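Local coordinates for protein cyanophycinase-like exopeptidase (actinobacterium SCGC AAA027-L06, PDB 6NQC) that probably hydrolyses peptide bonds as a serine exopeptidase of family S51, the family of cyanophycinase, at residues F58-T63 and S91-V96; A115-S120 and G148-C153. All blocks are in the same frame, centred on the assembly; numbering follows the deposited sequence.

Interaction 1. Residues F58-T63 and S91-V96; sequences FLQIPT and SKFLPV. With SO4 (sulfate ion), chain B.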
loop_
_atom_site.group_PDB
_atom_site.type_symbol
_atom_site.label_atom_id
_atom_site.label_comp_id
_atom_site.label_asym_id
_atom_site.label_seq_id
_atom_site.Cartn_x
_atom_site.Cartn_y
_atom_site.Cartn_z
ATOM N N PHE A 58 -12.822 -6.976 2.540
ATOM C CA PHE A 58 -11.358 -6.919 2.499
ATOM C C PHE A 58 -10.974 -7.247 1.063
ATOM O O PHE A 58 -10.850 -8.411 0.676
ATOM C CB PHE A 58 -10.785 -7.932 3.484
ATOM C CG PHE A 58 -9.324 -7.813 3.755
ATOM C CD1 PHE A 58 -8.471 -7.048 2.956
ATOM C CD2 PHE A 58 -8.788 -8.485 4.835
ATOM C CE1 PHE A 58 -7.115 -6.990 3.247
ATOM C CE2 PHE A 58 -7.437 -8.414 5.124
ATOM C CZ PHE A 58 -6.604 -7.667 4.328
ATOM N N LEU A 59 -10.829 -6.205 0.249
ATOM C CA LEU A 59 -10.580 -6.356 -1.172
ATOM C C LEU A 59 -9.066 -6.412 -1.385
ATOM O O LEU A 59 -8.332 -5.545 -0.902
ATOM C CB LEU A 59 -11.227 -5.192 -1.929
ATOM C CG LEU A 59 -11.597 -5.406 -3.382
ATOM C CD1 LEU A 59 -12.663 -4.423 -3.856
ATOM C CD2 LEU A 59 -10.320 -5.226 -4.200
ATOM N N GLN A 60 -8.600 -7.455 -2.045
ATOM C CA GLN A 60 -7.174 -7.777 -2.118
ATOM C C GLN A 60 -6.731 -7.769 -3.570
ATOM O O GLN A 60 -7.350 -8.410 -4.421
ATOM C CB GLN A 60 -6.899 -9.126 -1.464
ATOM C CG GLN A 60 -7.275 -9.102 -0.017
ATOM C CD GLN A 60 -7.310 -10.465 0.619
ATOM O OE1 GLN A 60 -7.089 -11.481 -0.046
ATOM N NE2 GLN A 60 -7.548 -10.489 1.932
ATOM N N ILE A 61 -5.707 -6.979 -3.859
ATOM C CA ILE A 61 -5.259 -6.765 -5.232
ATOM C C ILE A 61 -3.808 -7.215 -5.342
ATOM O O ILE A 61 -2.888 -6.615 -4.736
ATOM C CB ILE A 61 -5.450 -5.300 -5.660
ATOM C CG1 ILE A 61 -6.936 -4.945 -5.593
ATOM C CG2 ILE A 61 -4.907 -5.114 -7.039
ATOM C CD1 ILE A 61 -7.264 -3.564 -6.002
ATOM N N PRO A 62 -3.563 -8.304 -6.082
ATOM C CA PRO A 62 -2.235 -8.909 -6.100
ATOM C C PRO A 62 -1.464 -8.583 -7.362
ATOM O O PRO A 62 -0.519 -9.287 -7.702
ATOM C CB PRO A 62 -2.572 -10.407 -6.047
ATOM C CG PRO A 62 -3.743 -10.461 -6.994
ATOM C CD PRO A 62 -4.553 -9.191 -6.734
ATOM N N THR A 63 -1.855 -7.532 -8.055
ATOM C CA THR A 63 -1.271 -7.230 -9.347
ATOM C C THR A 63 0.235 -7.099 -9.334
ATOM O O THR A 63 0.881 -7.368 -10.352
ATOM C CB THR A 63 -1.889 -5.908 -9.867
ATOM O OG1 THR A 63 -3.307 -6.021 -9.768
ATOM C CG2 THR A 63 -1.473 -5.624 -11.302
ATOM N N SER A 91 -13.570 -11.643 2.105
ATOM C CA SER A 91 -12.528 -11.166 1.200
ATOM C C SER A 91 -13.053 -11.147 -0.228
ATOM O O SER A 91 -13.988 -11.878 -0.589
ATOM C CB SER A 91 -11.304 -12.066 1.321
ATOM O OG SER A 91 -11.698 -13.414 1.137
ATOM N N LYS A 92 -12.459 -10.275 -1.045
ATOM C CA LYS A 92 -12.692 -10.230 -2.481
ATOM C C LYS A 92 -11.320 -10.154 -3.138
ATOM O O LYS A 92 -10.687 -9.091 -3.111
ATOM C CB LYS A 92 -13.547 -9.032 -2.874
ATOM C CG LYS A 92 -14.921 -9.038 -2.191
ATOM C CD LYS A 92 -15.785 -10.131 -2.760
ATOM C CE LYS A 92 -17.255 -9.754 -2.738
ATOM N NZ LYS A 92 -18.107 -10.950 -2.987
ATOM N N PHE A 93 -10.840 -11.278 -3.654
ATOM C CA PHE A 93 -9.605 -11.331 -4.441
ATOM C C PHE A 93 -9.884 -10.880 -5.855
ATOM O O PHE A 93 -10.758 -11.428 -6.522
ATOM C CB PHE A 93 -9.067 -12.756 -4.428
ATOM C CG PHE A 93 -7.704 -12.922 -5.007
ATOM C CD1 PHE A 93 -6.571 -12.525 -4.305
ATOM C CD2 PHE A 93 -7.540 -13.566 -6.220
ATOM C CE1 PHE A 93 -5.339 -12.704 -4.821
ATOM C CE2 PHE A 93 -6.292 -13.781 -6.737
ATOM C CZ PHE A 93 -5.186 -13.360 -6.040
ATOM N N LEU A 94 -9.163 -9.871 -6.310
ATOM C CA LEU A 94 -9.349 -9.311 -7.659
ATOM C C LEU A 94 -8.188 -9.774 -8.507
ATOM O O LEU A 94 -7.089 -9.201 -8.413
ATOM C CB LEU A 94 -9.375 -7.787 -7.633
ATOM C CG LEU A 94 -10.713 -7.122 -7.909
ATOM C CD1 LEU A 94 -11.674 -7.586 -6.839
ATOM C CD2 LEU A 94 -10.591 -5.627 -7.903
ATOM N N PRO A 95 -8.359 -10.817 -9.322
ATOM C CA PRO A 95 -7.172 -11.371 -10.055
ATOM C C PRO A 95 -6.798 -10.501 -11.256
ATOM O O PRO A 95 -6.978 -10.866 -12.375
ATOM C CB PRO A 95 -7.698 -12.745 -10.480
ATOM C CG PRO A 95 -9.199 -12.600 -10.591
ATOM C CD PRO A 95 -9.587 -11.618 -9.526
ATOM N N VAL A 96 -6.343 -9.281 -10.962
ATOM C CA VAL A 96 -5.957 -8.334 -12.007
ATOM C C VAL A 96 -4.467 -8.549 -12.239
ATOM O O VAL A 96 -3.631 -8.082 -11.468
ATOM C CB VAL A 96 -6.279 -6.891 -11.630
ATOM C CG1 VAL A 96 -5.684 -5.915 -12.620
ATOM C CG2 VAL A 96 -7.787 -6.708 -11.562
HETATM S S SO4 B . -13.421 -14.235 -4.137
HETATM O O1 SO4 B . -13.080 -14.797 -5.463
HETATM O O2 SO4 B . -13.941 -15.285 -3.257
HETATM O O3 SO4 B . -14.456 -13.188 -4.276
HETATM O O4 SO4 B . -12.199 -13.724 -3.520
#
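Phe58 and Gln60 offer their carbonyls to Lys92 N and Leu94 N, and Gln60 N donates to Lys92 O at 2.9 Å, which ties the two strands in parallel. Past the ladder, Thr63 OG1 donates a hydrogen bond to Val96 O (2.7 Å) and lies 17° from the plane of that carbonyl.

On the face with Gln60, the Phe93 ring swings toward Pro62: with CG anti to the backbone N (chi1 -171°), its far end, CZ, comes 3.4 Å from Pro62 CG. Gln60 NE2 lies 3.5 Å above the plane of the Phe58 ring, over its centre, and Gly80 O accepts a hydrogen bond from this amide nitrogen. On the side of Leu59, its CD2 meets Leu94 CD2 at 3.7 Å, with Phe107 and Leu110 of helix 105-110 packed on Leu94.

The N-H of Phe93, on the outer side of this edge strand, binds O4 of a sulfate, with N 2.8 Å from O4 and the bond nearly straight (170°). Arg81 also grips this ion, probably acquired from the crystallisation liquor. Helix 70-87, which carries Gly80 and Arg81, links the strands, making this a classic beta-alpha-beta crossover at the edge of the sheet.

Interaction 2. Residues A115-S120 and G148-C153; sequences ALIYFS and GSLAGC
Five backbone hydrogen bonds join Ala115-Phe119 to Ser149-Cys153, alternating in direction as parallel strands require. Ser149 N donates to Ala115 O, Ile117 N to Ser149 O, Ala151 N to Ile117 O, Phe119 N to Ala151 O and Cys153 N to Phe119 O. The first is the most bent, 146° at the hydrogen. Between them run CA-H...O contacts, such as Leu150 CA to Ile117 O at 3.3 Å.

These are two central strands of the main sheet, and 149-153 leads directly into a putative nucleophile elbow. Gly152, Ser154 and Gly156 fit its GxSxG pattern, with Ser154 the likely nucleophile of a Ser-His-Glu triad.

Side-chain packing divides between the two faces. Beside Leu116, the Tyr118 ring reaches across the partner strand: CD2 lies 3.8 Å from Ala151 CB, and at the far end OH comes 3.3 Å from Cys153 CB. A chi1 of -155° swings the ring away from its own backbone N, bringing it alongside Ala151 CB and its OH to Cys153. The Tyr34 ring meets it at about 50°. On the other face, Leu150 CD1 sits between Ile117 CB and Phe119 CE2, 3.9 Å from each, with Ile140 of helix 135-145 touching both Ile117 and Leu150.

Among the polar side chains, Ser149 OG turns beside its own backbone N, and its hydrogen bond goes to Leu45 O of helix 39-51.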
loop_
_atom_site.group_PDB
_atom_site.type_symbol
_atom_site.label_atom_id
_atom_site.label_comp_id
_atom_site.label_asym_id
_atom_site.label_seq_id
_atom_site.Cartn_x
_atom_site.Cartn_y
_atom_site.Cartn_z
ATOM N N ALA A 115 -14.558 -1.497 2.217
ATOM C CA ALA A 115 -14.012 -0.954 3.456
ATOM C C ALA A 115 -12.480 -0.892 3.431
ATOM O O ALA A 115 -11.871 0.045 3.982
ATOM C CB ALA A 115 -14.447 -1.768 4.660
ATOM N N LEU A 116 -11.850 -1.886 2.826
ATOM C CA LEU A 116 -10.398 -1.864 2.653
ATOM C C LEU A 116 -10.016 -2.395 1.281
ATOM O O LEU A 116 -10.512 -3.435 0.826
ATOM C CB LEU A 116 -9.712 -2.701 3.759
ATOM C CG LEU A 116 -8.230 -3.044 3.644
ATOM C CD1 LEU A 116 -7.337 -1.802 3.614
ATOM C CD2 LEU A 116 -7.779 -3.936 4.765
ATOM N N ILE A 117 -9.101 -1.678 0.629
ATOM C CA ILE A 117 -8.457 -2.140 -0.593
ATOM C C ILE A 117 -6.976 -2.250 -0.279
ATOM O O ILE A 117 -6.397 -1.304 0.273
ATOM C CB ILE A 117 -8.740 -1.190 -1.766
ATOM C CG1 ILE A 117 -10.243 -1.146 -2.030
ATOM C CG2 ILE A 117 -7.996 -1.612 -2.988
ATOM C CD1 ILE A 117 -10.617 -0.028 -3.004
ATOM N N TYR A 118 -6.382 -3.426 -0.536
ATOM C CA TYR A 118 -5.010 -3.756 -0.145
ATOM C C TYR A 118 -4.194 -4.155 -1.370
ATOM O O TYR A 118 -4.589 -5.066 -2.094
ATOM C CB TYR A 118 -5.022 -4.906 0.881
ATOM C CG TYR A 118 -3.818 -4.945 1.770
ATOM C CD1 TYR A 118 -2.589 -5.414 1.282
ATOM C CD2 TYR A 118 -3.873 -4.486 3.087
ATOM C CE1 TYR A 118 -1.480 -5.446 2.086
ATOM C CE2 TYR A 118 -2.745 -4.500 3.883
ATOM C CZ TYR A 118 -1.547 -4.994 3.363
ATOM O OH TYR A 118 -0.395 -5.039 4.117
ATOM N N PHE A 119 -3.070 -3.448 -1.620
ATOM C CA PHE A 119 -2.097 -3.883 -2.621
ATOM C C PHE A 119 -1.047 -4.749 -1.931
ATOM O O PHE A 119 -0.285 -4.252 -1.102
ATOM C CB PHE A 119 -1.399 -2.698 -3.301
ATOM C CG PHE A 119 -2.302 -1.846 -4.123
ATOM C CD1 PHE A 119 -2.948 -2.364 -5.230
ATOM C CD2 PHE A 119 -2.485 -0.514 -3.809
ATOM C CE1 PHE A 119 -3.785 -1.560 -6.011
ATOM C CE2 PHE A 119 -3.326 0.289 -4.564
ATOM C CZ PHE A 119 -3.990 -0.238 -5.673
ATOM N N SER A 120 -0.979 -6.035 -2.271
ATOM C CA SER A 120 0.074 -6.878 -1.720
ATOM C C SER A 120 1.361 -6.734 -2.543
ATOM O O SER A 120 1.425 -6.004 -3.546
ATOM C CB SER A 120 -0.376 -8.332 -1.634
ATOM O OG SER A 120 -0.943 -8.769 -2.853
ATOM N N GLY A 148 -13.143 4.764 2.107
ATOM C CA GLY A 148 -12.600 3.427 2.191
ATOM C C GLY A 148 -11.109 3.444 2.490
ATOM O O GLY A 148 -10.366 4.305 2.010
ATOM N N SER A 149 -10.684 2.504 3.338
ATOM C CA SER A 149 -9.274 2.385 3.671
ATOM C C SER A 149 -8.490 1.838 2.472
ATOM O O SER A 149 -8.970 1.014 1.691
ATOM C CB SER A 149 -9.079 1.455 4.868
ATOM O OG SER A 149 -9.573 2.080 6.032
ATOM N N LEU A 150 -7.240 2.288 2.355
ATOM C CA LEU A 150 -6.340 1.851 1.301
ATOM C C LEU A 150 -4.961 1.627 1.908
ATOM O O LEU A 150 -4.473 2.465 2.684
ATOM C CB LEU A 150 -6.261 2.888 0.176
ATOM C CG LEU A 150 -5.315 2.632 -0.999
ATOM C CD1 LEU A 150 -5.855 1.455 -1.790
ATOM C CD2 LEU A 150 -5.275 3.831 -1.915
ATOM N N ALA A 151 -4.356 0.480 1.584
ATOM C CA ALA A 151 -3.060 0.110 2.119
ATOM C C ALA A 151 -2.252 -0.576 1.034
ATOM O O ALA A 151 -2.802 -1.168 0.102
ATOM C CB ALA A 151 -3.211 -0.800 3.367
ATOM N N GLY A 152 -0.942 -0.469 1.160
ATOM C CA GLY A 152 -0.026 -1.180 0.303
ATOM C C GLY A 152 1.166 -1.663 1.091
ATOM O O GLY A 152 1.682 -0.974 1.986
ATOM N N CYS A 153 1.574 -2.887 0.788
ATOM C CA CYS A 153 2.669 -3.549 1.479
ATOM C C CYS A 153 3.830 -3.755 0.514
ATOM O O CYS A 153 3.633 -4.248 -0.604
ATOM C CB CYS A 153 2.195 -4.874 2.055
ATOM S SG CYS A 153 3.482 -5.812 2.822
#

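In the fold
From the N terminus, strand 26-29 and helix 39-51 come first, then strand 57-61. Interaction 1 closes the loop that runs through helix 70-87 and returns at 90-93, an outermost strand of the main sheet. The chain next passes helix 105-110 and enters 116-119 on the opposite flank of 57-61. Interaction 2 closes a second loop, through helices 124-131 and 135-145, at 149-153. The two loops follow in series, neither nested nor crossed, yet their strands are neighbours: Leu59 N to Leu116 O and Ile61 N to Tyr118 O, both 2.8 Å, are probable hydrogen bonds. Together they build the order 90-93, 57-61, 116-119, 149-153, beyond which strand 26-29 follows.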